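Local coordinates for protein endo-1,4-b-d-mannanase (Trichoderma reesei, PDB 1QNR) that probably hydrolyses internal beta-1,4-mannosidic linkages of mannans, acting as an endo-mannanase of glycoside hydrolase family 5, at residues Val181-Lys192 with Val230-Gly238; Thr201-Leu209 with Thr219-Asn229. All coordinates share one frame; numbering follows the deposited sequence.

Contact 1: residues Val181-Lys192 with Val230-Gly238; sequences VQWATSVSQYVK and VQIKSLDFG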
loop_
_atom_site.group_PDB
_atom_site.type_symbol
_atom_site.label_atom_id
_atom_site.label_comp_id
_atom_site.label_asym_id
_atom_site.label_seq_id
_atom_site.Cartn_x
_atom_site.Cartn_y
_atom_site.Cartn_z
ATOM N N VAL A 181 13.726 -7.336 -9.551
ATOM C CA VAL A 181 13.895 -6.240 -10.549
ATOM C C VAL A 181 13.232 -6.637 -11.861
ATOM O O VAL A 181 12.490 -5.820 -12.456
ATOM C CB VAL A 181 15.380 -5.911 -10.748
ATOM C CG1 VAL A 181 15.520 -4.915 -11.902
ATOM C CG2 VAL A 181 16.025 -5.290 -9.486
ATOM N N GLN A 182 13.473 -7.844 -12.382
ATOM C CA GLN A 182 12.910 -8.232 -13.682
ATOM C C GLN A 182 11.410 -8.414 -13.624
ATOM O O GLN A 182 10.705 -7.957 -14.562
ATOM C CB GLN A 182 13.577 -9.521 -14.296
ATOM C CG GLN A 182 15.093 -9.365 -14.571
ATOM C CD GLN A 182 15.448 -8.107 -15.328
ATOM O OE1 GLN A 182 14.790 -7.724 -16.352
ATOM N NE2 GLN A 182 16.420 -7.310 -14.863
ATOM N N TRP A 183 10.862 -8.963 -12.535
ATOM C CA TRP A 183 9.388 -9.110 -12.425
ATOM C C TRP A 183 8.736 -7.723 -12.306
ATOM O O TRP A 183 7.744 -7.444 -13.033
ATOM C CB TRP A 183 9.138 -9.934 -11.139
ATOM C CG TRP A 183 7.667 -10.024 -10.767
ATOM C CD1 TRP A 183 6.725 -10.894 -11.308
ATOM C CD2 TRP A 183 6.972 -9.251 -9.758
ATOM N NE1 TRP A 183 5.484 -10.651 -10.763
ATOM C CE2 TRP A 183 5.629 -9.640 -9.804
ATOM C CE3 TRP A 183 7.392 -8.237 -8.877
ATOM C CZ2 TRP A 183 4.703 -9.095 -8.918
ATOM C CZ3 TRP A 183 6.423 -7.684 -7.998
ATOM C CH2 TRP A 183 5.075 -8.108 -8.040
ATOM N N ALA A 184 9.279 -6.832 -11.463
ATOM C CA ALA A 184 8.651 -5.513 -11.325
ATOM C C ALA A 184 8.736 -4.685 -12.595
ATOM O O ALA A 184 7.789 -3.930 -12.927
ATOM C CB ALA A 184 9.300 -4.751 -10.156
ATOM N N THR A 185 9.842 -4.856 -13.361
ATOM C CA THR A 185 9.960 -4.157 -14.644
ATOM C C THR A 185 8.864 -4.640 -15.580
ATOM O O THR A 185 8.111 -3.778 -16.202
ATOM C CB THR A 185 11.383 -4.444 -15.236
ATOM O OG1 THR A 185 12.376 -3.873 -14.409
ATOM C CG2 THR A 185 11.529 -3.858 -16.652
ATOM N N SER A 186 8.698 -5.934 -15.791
ATOM C CA SER A 186 7.682 -6.459 -16.706
ATOM C C SER A 186 6.251 -6.164 -16.262
ATOM O O SER A 186 5.388 -5.742 -17.103
ATOM C CB SER A 186 7.856 -7.994 -16.841
ATOM O OG SER A 186 6.946 -8.424 -17.850
ATOM N N VAL A 187 5.946 -6.346 -14.941
ATOM C CA VAL A 187 4.547 -6.129 -14.529
ATOM C C VAL A 187 4.223 -4.641 -14.577
ATOM O O VAL A 187 3.085 -4.299 -15.002
ATOM C CB VAL A 187 4.285 -6.705 -13.119
ATOM C CG1 VAL A 187 2.886 -6.370 -12.586
ATOM C CG2 VAL A 187 4.475 -8.239 -13.090
ATOM N N SER A 188 5.113 -3.742 -14.179
ATOM C CA SER A 188 4.750 -2.279 -14.240
ATOM C C SER A 188 4.584 -1.857 -15.693
ATOM O O SER A 188 3.749 -1.007 -15.961
ATOM C CB SER A 188 5.755 -1.414 -13.484
ATOM O OG SER A 188 7.134 -1.542 -13.985
ATOM N N GLN A 189 5.411 -2.346 -16.638
ATOM C CA GLN A 189 5.139 -2.082 -18.068
ATOM C C GLN A 189 3.768 -2.576 -18.468
ATOM O O GLN A 189 3.025 -1.851 -19.218
ATOM C CB GLN A 189 6.210 -2.758 -18.990
ATOM C CG GLN A 189 7.573 -2.109 -18.961
ATOM C CD GLN A 189 8.615 -2.926 -19.747
ATOM O OE1 GLN A 189 8.255 -3.846 -20.511
ATOM N NE2 GLN A 189 9.857 -2.548 -19.581
ATOM N N TYR A 190 3.313 -3.748 -17.998
ATOM C CA TYR A 190 1.953 -4.236 -18.320
ATOM C C TYR A 190 0.893 -3.324 -17.759
ATOM O O TYR A 190 -0.102 -2.977 -18.459
ATOM C CB TYR A 190 1.812 -5.679 -17.776
ATOM C CG TYR A 190 0.440 -6.293 -17.998
ATOM C CD1 TYR A 190 -0.032 -6.423 -19.316
ATOM C CD2 TYR A 190 -0.424 -6.722 -16.994
ATOM C CE1 TYR A 190 -1.308 -6.928 -19.641
ATOM C CE2 TYR A 190 -1.668 -7.294 -17.253
ATOM C CZ TYR A 190 -2.091 -7.335 -18.575
ATOM O OH TYR A 190 -3.380 -7.853 -18.835
ATOM N N VAL A 191 1.024 -2.875 -16.508
ATOM C CA VAL A 191 0.013 -1.955 -15.937
ATOM C C VAL A 191 -0.049 -0.667 -16.754
ATOM O O VAL A 191 -1.180 -0.198 -17.087
ATOM C CB VAL A 191 0.331 -1.606 -14.447
ATOM C CG1 VAL A 191 -0.688 -0.597 -13.859
ATOM C CG2 VAL A 191 0.284 -2.877 -13.583
ATOM N N LYS A 192 1.094 -0.108 -17.152
ATOM C CA LYS A 192 1.097 1.119 -17.982
ATOM C C LYS A 192 0.435 0.888 -19.340
ATOM O O LYS A 192 -0.158 1.840 -19.940
ATOM C CB LYS A 192 2.516 1.689 -18.148
ATOM C CG LYS A 192 3.114 2.199 -16.812
ATOM C CD LYS A 192 2.461 3.497 -16.347
ATOM C CE LYS A 192 3.375 4.205 -15.321
ATOM N NZ LYS A 192 2.783 5.455 -14.748
ATOM N N VAL A 230 14.052 1.522 -7.373
ATOM C CA VAL A 230 13.443 2.842 -7.699
ATOM C C VAL A 230 13.991 3.432 -8.996
ATOM O O VAL A 230 13.387 4.397 -9.470
ATOM C CB VAL A 230 13.672 3.858 -6.566
ATOM C CG1 VAL A 230 12.950 3.458 -5.301
ATOM C CG2 VAL A 230 15.131 4.148 -6.242
ATOM N N GLN A 231 14.996 2.883 -9.626
ATOM C CA GLN A 231 15.504 3.302 -10.920
ATOM C C GLN A 231 14.715 2.716 -12.075
ATOM O O GLN A 231 14.881 3.166 -13.226
ATOM C CB GLN A 231 17.018 2.912 -11.088
ATOM C CG GLN A 231 17.772 3.843 -10.167
ATOM C CD GLN A 231 19.182 3.509 -9.770
ATOM O OE1 GLN A 231 19.598 4.067 -8.725
ATOM N NE2 GLN A 231 19.853 2.658 -10.514
ATOM N N ILE A 232 13.774 1.768 -11.873
ATOM C CA ILE A 232 12.952 1.195 -12.952
ATOM C C ILE A 232 12.079 2.304 -13.561
ATOM O O ILE A 232 11.386 3.008 -12.827
ATOM C CB ILE A 232 12.091 0.003 -12.392
ATOM C CG1 ILE A 232 13.016 -1.163 -11.942
ATOM C CG2 ILE A 232 11.047 -0.458 -13.426
ATOM C CD1 ILE A 232 12.271 -2.286 -11.207
ATOM N N LYS A 233 12.111 2.476 -14.897
ATOM C CA LYS A 233 11.473 3.621 -15.512
ATOM C C LYS A 233 9.964 3.658 -15.372
ATOM O O LYS A 233 9.387 4.759 -15.266
ATOM C CB LYS A 233 11.791 3.620 -17.048
ATOM C CG LYS A 233 13.232 3.576 -17.473
ATOM C CD LYS A 233 13.241 4.020 -18.950
ATOM C CE LYS A 233 12.319 3.291 -19.914
ATOM N NZ LYS A 233 12.887 3.581 -21.313
ATOM N N SER A 234 9.351 2.447 -15.325
ATOM C CA SER A 234 7.888 2.326 -15.236
ATOM C C SER A 234 7.404 2.308 -13.788
ATOM O O SER A 234 6.180 2.034 -13.585
ATOM C CB SER A 234 7.474 1.116 -16.055
ATOM O OG SER A 234 8.327 -0.003 -15.813
ATOM N N LEU A 235 8.256 2.577 -12.789
ATOM C CA LEU A 235 7.791 2.859 -11.389
ATOM C C LEU A 235 7.988 4.351 -11.209
ATOM O O LEU A 235 9.079 4.930 -11.404
ATOM C CB LEU A 235 8.578 2.034 -10.339
ATOM C CG LEU A 235 8.415 0.522 -10.475
ATOM C CD1 LEU A 235 9.326 -0.190 -9.444
ATOM C CD2 LEU A 235 6.986 0.019 -10.264
ATOM N N ASP A 236 6.976 5.080 -10.714
ATOM C CA ASP A 236 6.993 6.535 -10.655
ATOM C C ASP A 236 7.508 7.119 -9.355
ATOM O O ASP A 236 7.947 8.252 -9.279
ATOM C CB ASP A 236 5.542 7.082 -10.958
ATOM C CG ASP A 236 5.088 6.706 -12.324
ATOM O OD1 ASP A 236 5.748 7.140 -13.310
ATOM O OD2 ASP A 236 4.124 5.939 -12.490
ATOM N N PHE A 237 7.447 6.331 -8.258
ATOM C CA PHE A 237 7.922 6.796 -6.934
ATOM C C PHE A 237 8.291 5.588 -6.076
ATOM O O PHE A 237 7.833 4.478 -6.400
ATOM C CB PHE A 237 6.868 7.704 -6.214
ATOM C CG PHE A 237 5.553 7.011 -5.935
ATOM C CD1 PHE A 237 5.360 6.413 -4.682
ATOM C CD2 PHE A 237 4.488 7.088 -6.830
ATOM C CE1 PHE A 237 4.109 5.827 -4.353
ATOM C CE2 PHE A 237 3.235 6.526 -6.516
ATOM C CZ PHE A 237 3.037 5.904 -5.271
ATOM N N GLY A 238 9.069 5.811 -5.004
ATOM C CA GLY A 238 9.489 4.716 -4.126
ATOM C C GLY A 238 8.573 4.590 -2.900
ATOM O O GLY A 238 7.949 5.601 -2.470
HETATM O O HOH W 1 10.389 -0.277 -17.708
#
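D236 OD2 is gripped twice: K192 NZ meets its syn lone pair at 2.7 Å, completing a salt bridge, and the backbone N of V200 donates to the same oxygen. The setting is a TIM barrel, in which helix 178-194 packs on the outside and the segment 230-238 leads into barrel strand 238-242. K192 also donates to the carbonyl of H198, just ahead of strand 199-201. A methionine in its place would probably leave the D236 carboxylate without its charge partner and the H198 carbonyl without this donor.

One turn back along the helix, S188 OG and S234 OG lie 2.7 Å apart; S234 OG may donate to S188 OG, though its proton has another acceptor within reach. S188 OG sits between its backbone N and carbonyl carbon (chi1 59°), from where it donates to A184 O while facing S234. A water bridges S234 OG to Q189 NE2. S234 O, by contrast, is buried without a polar partner; S188 CB lies 3.5 Å from it.

Nearer the start of the helical segment, I232 lays its CD1 against A184 CB (4.0 Å) and T185 OG1 (3.6 Å). That hydroxyl is itself turned to V181 O, which T185 N and T185 OG1 reach from opposite faces of the carbonyl plane.

Contact 2: residues Thr201-Leu209 with Thr219-Asn229; sequences TLGDEGLGL and TYGEGTDFAKN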
loop_
_atom_site.group_PDB
_atom_site.type_symbol
_atom_site.label_atom_id
_atom_site.label_comp_id
_atom_site.label_asym_id
_atom_site.label_seq_id
_atom_site.Cartn_x
_atom_site.Cartn_y
_atom_site.Cartn_z
ATOM N N THR A 201 3.632 1.958 -8.499
ATOM C CA THR A 201 4.704 1.821 -7.509
ATOM C C THR A 201 4.813 0.336 -7.088
ATOM O O THR A 201 3.904 -0.477 -7.366
ATOM C CB THR A 201 4.469 2.738 -6.277
ATOM O OG1 THR A 201 5.669 2.783 -5.447
ATOM C CG2 THR A 201 3.289 2.250 -5.468
ATOM N N LEU A 202 5.918 -0.070 -6.452
ATOM C CA LEU A 202 6.156 -1.469 -6.134
ATOM C C LEU A 202 5.425 -1.944 -4.847
ATOM O O LEU A 202 4.867 -3.072 -4.931
ATOM C CB LEU A 202 7.698 -1.671 -5.982
ATOM C CG LEU A 202 8.180 -3.105 -5.637
ATOM C CD1 LEU A 202 7.636 -4.173 -6.581
ATOM C CD2 LEU A 202 9.738 -3.157 -5.636
ATOM N N GLY A 203 5.410 -1.158 -3.759
ATOM C CA GLY A 203 4.819 -1.656 -2.514
ATOM C C GLY A 203 5.796 -2.358 -1.564
ATOM O O GLY A 203 5.346 -2.947 -0.595
ATOM N N ASP A 204 7.082 -2.375 -1.912
ATOM C CA ASP A 204 8.073 -2.978 -1.001
ATOM C C ASP A 204 8.279 -2.160 0.251
ATOM O O ASP A 204 7.954 -0.977 0.416
ATOM C CB ASP A 204 9.402 -3.152 -1.795
ATOM C CG ASP A 204 9.960 -1.799 -2.170
ATOM O OD1 ASP A 204 9.249 -0.992 -2.853
ATOM O OD2 ASP A 204 11.129 -1.462 -1.788
ATOM N N GLU A 205 8.911 -2.887 1.216
ATOM C CA GLU A 205 9.272 -2.298 2.533
ATOM C C GLU A 205 10.456 -1.363 2.538
ATOM O O GLU A 205 10.788 -0.677 3.544
ATOM C CB GLU A 205 9.501 -3.442 3.500
ATOM C CG GLU A 205 8.261 -4.349 3.729
ATOM C CD GLU A 205 8.704 -5.689 4.345
ATOM O OE1 GLU A 205 9.057 -6.519 3.451
ATOM O OE2 GLU A 205 8.789 -5.934 5.587
ATOM N N GLY A 206 11.286 -1.404 1.435
ATOM C CA GLY A 206 12.517 -0.629 1.373
ATOM C C GLY A 206 13.778 -1.416 1.770
ATOM O O GLY A 206 14.838 -0.779 1.965
ATOM N N LEU A 207 13.662 -2.727 1.989
ATOM C CA LEU A 207 14.833 -3.470 2.486
ATOM C C LEU A 207 15.930 -3.455 1.401
ATOM O O LEU A 207 15.694 -3.494 0.192
ATOM C CB LEU A 207 14.461 -4.925 2.844
ATOM C CG LEU A 207 13.178 -5.030 3.747
ATOM C CD1 LEU A 207 12.896 -6.538 4.027
ATOM C CD2 LEU A 207 13.312 -4.273 5.068
ATOM N N GLY A 208 17.195 -3.468 1.871
ATOM C CA GLY A 208 18.373 -3.581 0.998
ATOM C C GLY A 208 18.882 -2.236 0.572
ATOM O O GLY A 208 18.488 -1.711 -0.515
ATOM N N LEU A 209 19.736 -1.561 1.347
ATOM C CA LEU A 209 20.234 -0.188 1.024
ATOM C C LEU A 209 21.567 -0.023 1.746
ATOM O O LEU A 209 21.646 -0.149 2.978
ATOM C CB LEU A 209 19.120 0.827 1.418
ATOM C CG LEU A 209 19.427 2.296 1.151
ATOM C CD1 LEU A 209 19.762 2.624 -0.278
ATOM C CD2 LEU A 209 18.346 3.208 1.725
ATOM N N THR A 219 20.393 -4.984 4.968
ATOM C CA THR A 219 21.157 -6.016 4.201
ATOM C C THR A 219 20.314 -6.582 3.073
ATOM O O THR A 219 19.153 -6.135 2.872
ATOM C CB THR A 219 21.659 -7.131 5.150
ATOM O OG1 THR A 219 22.526 -6.617 6.193
ATOM C CG2 THR A 219 22.453 -8.221 4.468
ATOM N N TYR A 220 20.797 -7.588 2.353
ATOM C CA TYR A 220 20.197 -8.101 1.119
ATOM C C TYR A 220 19.748 -9.535 1.255
ATOM O O TYR A 220 19.943 -10.382 0.344
ATOM C CB TYR A 220 21.188 -7.905 -0.058
ATOM C CG TYR A 220 21.469 -6.438 -0.317
ATOM C CD1 TYR A 220 20.631 -5.591 -1.045
ATOM C CD2 TYR A 220 22.583 -5.826 0.313
ATOM C CE1 TYR A 220 20.893 -4.270 -1.285
ATOM C CE2 TYR A 220 22.841 -4.469 0.121
ATOM C CZ TYR A 220 21.994 -3.695 -0.666
ATOM O OH TYR A 220 22.272 -2.377 -0.928
ATOM N N GLY A 221 19.114 -9.938 2.347
ATOM C CA GLY A 221 18.628 -11.271 2.536
ATOM C C GLY A 221 17.176 -11.543 2.115
ATOM O O GLY A 221 16.717 -12.679 2.213
ATOM N N GLU A 222 16.453 -10.463 1.717
ATOM C CA GLU A 222 15.016 -10.596 1.377
ATOM C C GLU A 222 14.781 -10.382 -0.103
ATOM O O GLU A 222 13.602 -10.215 -0.510
ATOM C CB GLU A 222 14.147 -9.671 2.258
ATOM C CG GLU A 222 14.288 -9.973 3.770
ATOM C CD GLU A 222 13.872 -11.379 4.157
ATOM O OE1 GLU A 222 13.174 -12.105 3.408
ATOM O OE2 GLU A 222 14.288 -11.820 5.281
ATOM N N GLY A 223 15.851 -10.448 -0.932
ATOM C CA GLY A 223 15.621 -10.355 -2.381
ATOM C C GLY A 223 15.363 -8.969 -2.956
ATOM O O GLY A 223 14.980 -8.908 -4.147
ATOM N N THR A 224 15.486 -7.894 -2.128
ATOM C CA THR A 224 15.207 -6.545 -2.712
ATOM C C THR A 224 16.384 -5.612 -2.561
ATOM O O THR A 224 17.155 -5.744 -1.581
ATOM C CB THR A 224 13.941 -5.909 -2.055
ATOM O OG1 THR A 224 14.135 -5.760 -0.623
ATOM C CG2 THR A 224 12.690 -6.796 -2.240
ATOM N N ASP A 225 16.607 -4.776 -3.595
ATOM C CA ASP A 225 17.657 -3.750 -3.608
ATOM C C ASP A 225 16.907 -2.431 -3.868
ATOM O O ASP A 225 16.420 -2.221 -4.991
ATOM C CB ASP A 225 18.681 -4.107 -4.704
ATOM C CG ASP A 225 19.843 -3.122 -4.778
ATOM O OD1 ASP A 225 19.638 -1.909 -4.632
ATOM O OD2 ASP A 225 21.023 -3.544 -4.998
ATOM N N PHE A 226 16.764 -1.614 -2.822
ATOM C CA PHE A 226 15.944 -0.392 -2.944
ATOM C C PHE A 226 16.371 0.543 -4.046
ATOM O O PHE A 226 15.517 1.012 -4.857
ATOM C CB PHE A 226 15.918 0.388 -1.602
ATOM C CG PHE A 226 14.944 1.535 -1.613
ATOM C CD1 PHE A 226 13.572 1.261 -1.567
ATOM C CD2 PHE A 226 15.392 2.852 -1.627
ATOM C CE1 PHE A 226 12.662 2.315 -1.510
ATOM C CE2 PHE A 226 14.446 3.908 -1.611
ATOM C CZ PHE A 226 13.058 3.637 -1.587
ATOM N N ALA A 227 17.691 0.819 -4.126
ATOM C CA ALA A 227 18.175 1.713 -5.192
ATOM C C ALA A 227 17.965 1.162 -6.601
ATOM O O ALA A 227 17.600 1.923 -7.536
ATOM C CB ALA A 227 19.629 2.108 -4.940
ATOM N N LYS A 228 18.138 -0.139 -6.795
ATOM C CA LYS A 228 17.899 -0.761 -8.098
ATOM C C LYS A 228 16.402 -0.679 -8.470
ATOM O O LYS A 228 16.005 -0.394 -9.609
ATOM C CB LYS A 228 18.347 -2.236 -8.172
ATOM C CG LYS A 228 19.893 -2.318 -8.274
ATOM C CD LYS A 228 20.304 -3.774 -8.527
ATOM C CE LYS A 228 21.844 -3.795 -8.636
ATOM N NZ LYS A 228 22.307 -5.163 -9.074
ATOM N N ASN A 229 15.501 -0.910 -7.491
ATOM C CA ASN A 229 14.087 -0.906 -7.782
ATOM C C ASN A 229 13.596 0.501 -8.152
ATOM O O ASN A 229 12.791 0.627 -9.133
ATOM C CB ASN A 229 13.255 -1.459 -6.610
ATOM C CG ASN A 229 13.471 -2.921 -6.334
ATOM O OD1 ASN A 229 13.802 -3.714 -7.241
ATOM N ND2 ASN A 229 13.253 -3.404 -5.072
HETATM O O HOH W 2 13.661 -2.481 -1.837
HETATM O O HOH W 3 11.787 -4.528 0.583
HETATM O O HOH W 4 19.825 -0.332 -2.500
#
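From CB to ring, F226 runs along G208, G206 and D204. Its CB lies 3.5 Å from G208 O and also faces L209 CB. With CG anti to the backbone N (chi1 -172°), the ring is carried toward the 201-209 segment, where CD1 meets G206 CA at 3.7 Å. The same CD1 and the neighbouring CE1 turn their edge to D204 OD2, which lies in the ring plane, the carboxylate being tilted 34° from the ring. A water donates to that oxygen and to L207 O, and G206 N adds a weak bond to D204 OD2. A264 and C265 of helix 253-267 also touch the F226 side chain, and H261 stacks edge-to-face with its ring.

In this TIM-barrel enzyme the 201-209 segment is the loop that follows barrel strand 199-201, and its E205 hydrogen-bonds a bound beta-D-mannopyranose through OE2. The short helix 226-230 starts directly against it. D225 is the N-cap, OD1 accepting from K228 N, while F226 N donates to G208 O at 2.9 Å, in the carbonyl plane. A water joins G208 O, D225 OD1 and A227 N.

Next to it, T224 OG1 donates to L207 O at 2.9 Å from 50° out of the carbonyl plane. G208 is wedged so closely that a CB would clash with T224 O and Y220 CD1; its CA makes a C-H...O contact to T219 O. The Y220 ring reaches G208 C with CE1 at 3.4 Å, its hydroxyl bonded to S210 OG.

How the contacts relate
Following the chain from the N terminus, helix 178-194 comes first, then strand 199-201, then the connection, with the short helix 226-230 near its end, that carries most of contact 2, and finally the passage into strand 238-242. Contact 2 closes a short excursion, residues 210-218, and is nested inside the larger loop closed by contact 1. Segment 219-229 runs straight into 230-238. They touch in space as well: T201 OG1 lies 2.9 Å from F237 O, a probable hydrogen bond, and V181 CG2 packs on N229 OD1. Contact 1 ties the outer helix to the approach to strand 238-242, while contact 2 holds the loop after strand 199-201 against the start of helix 226-230.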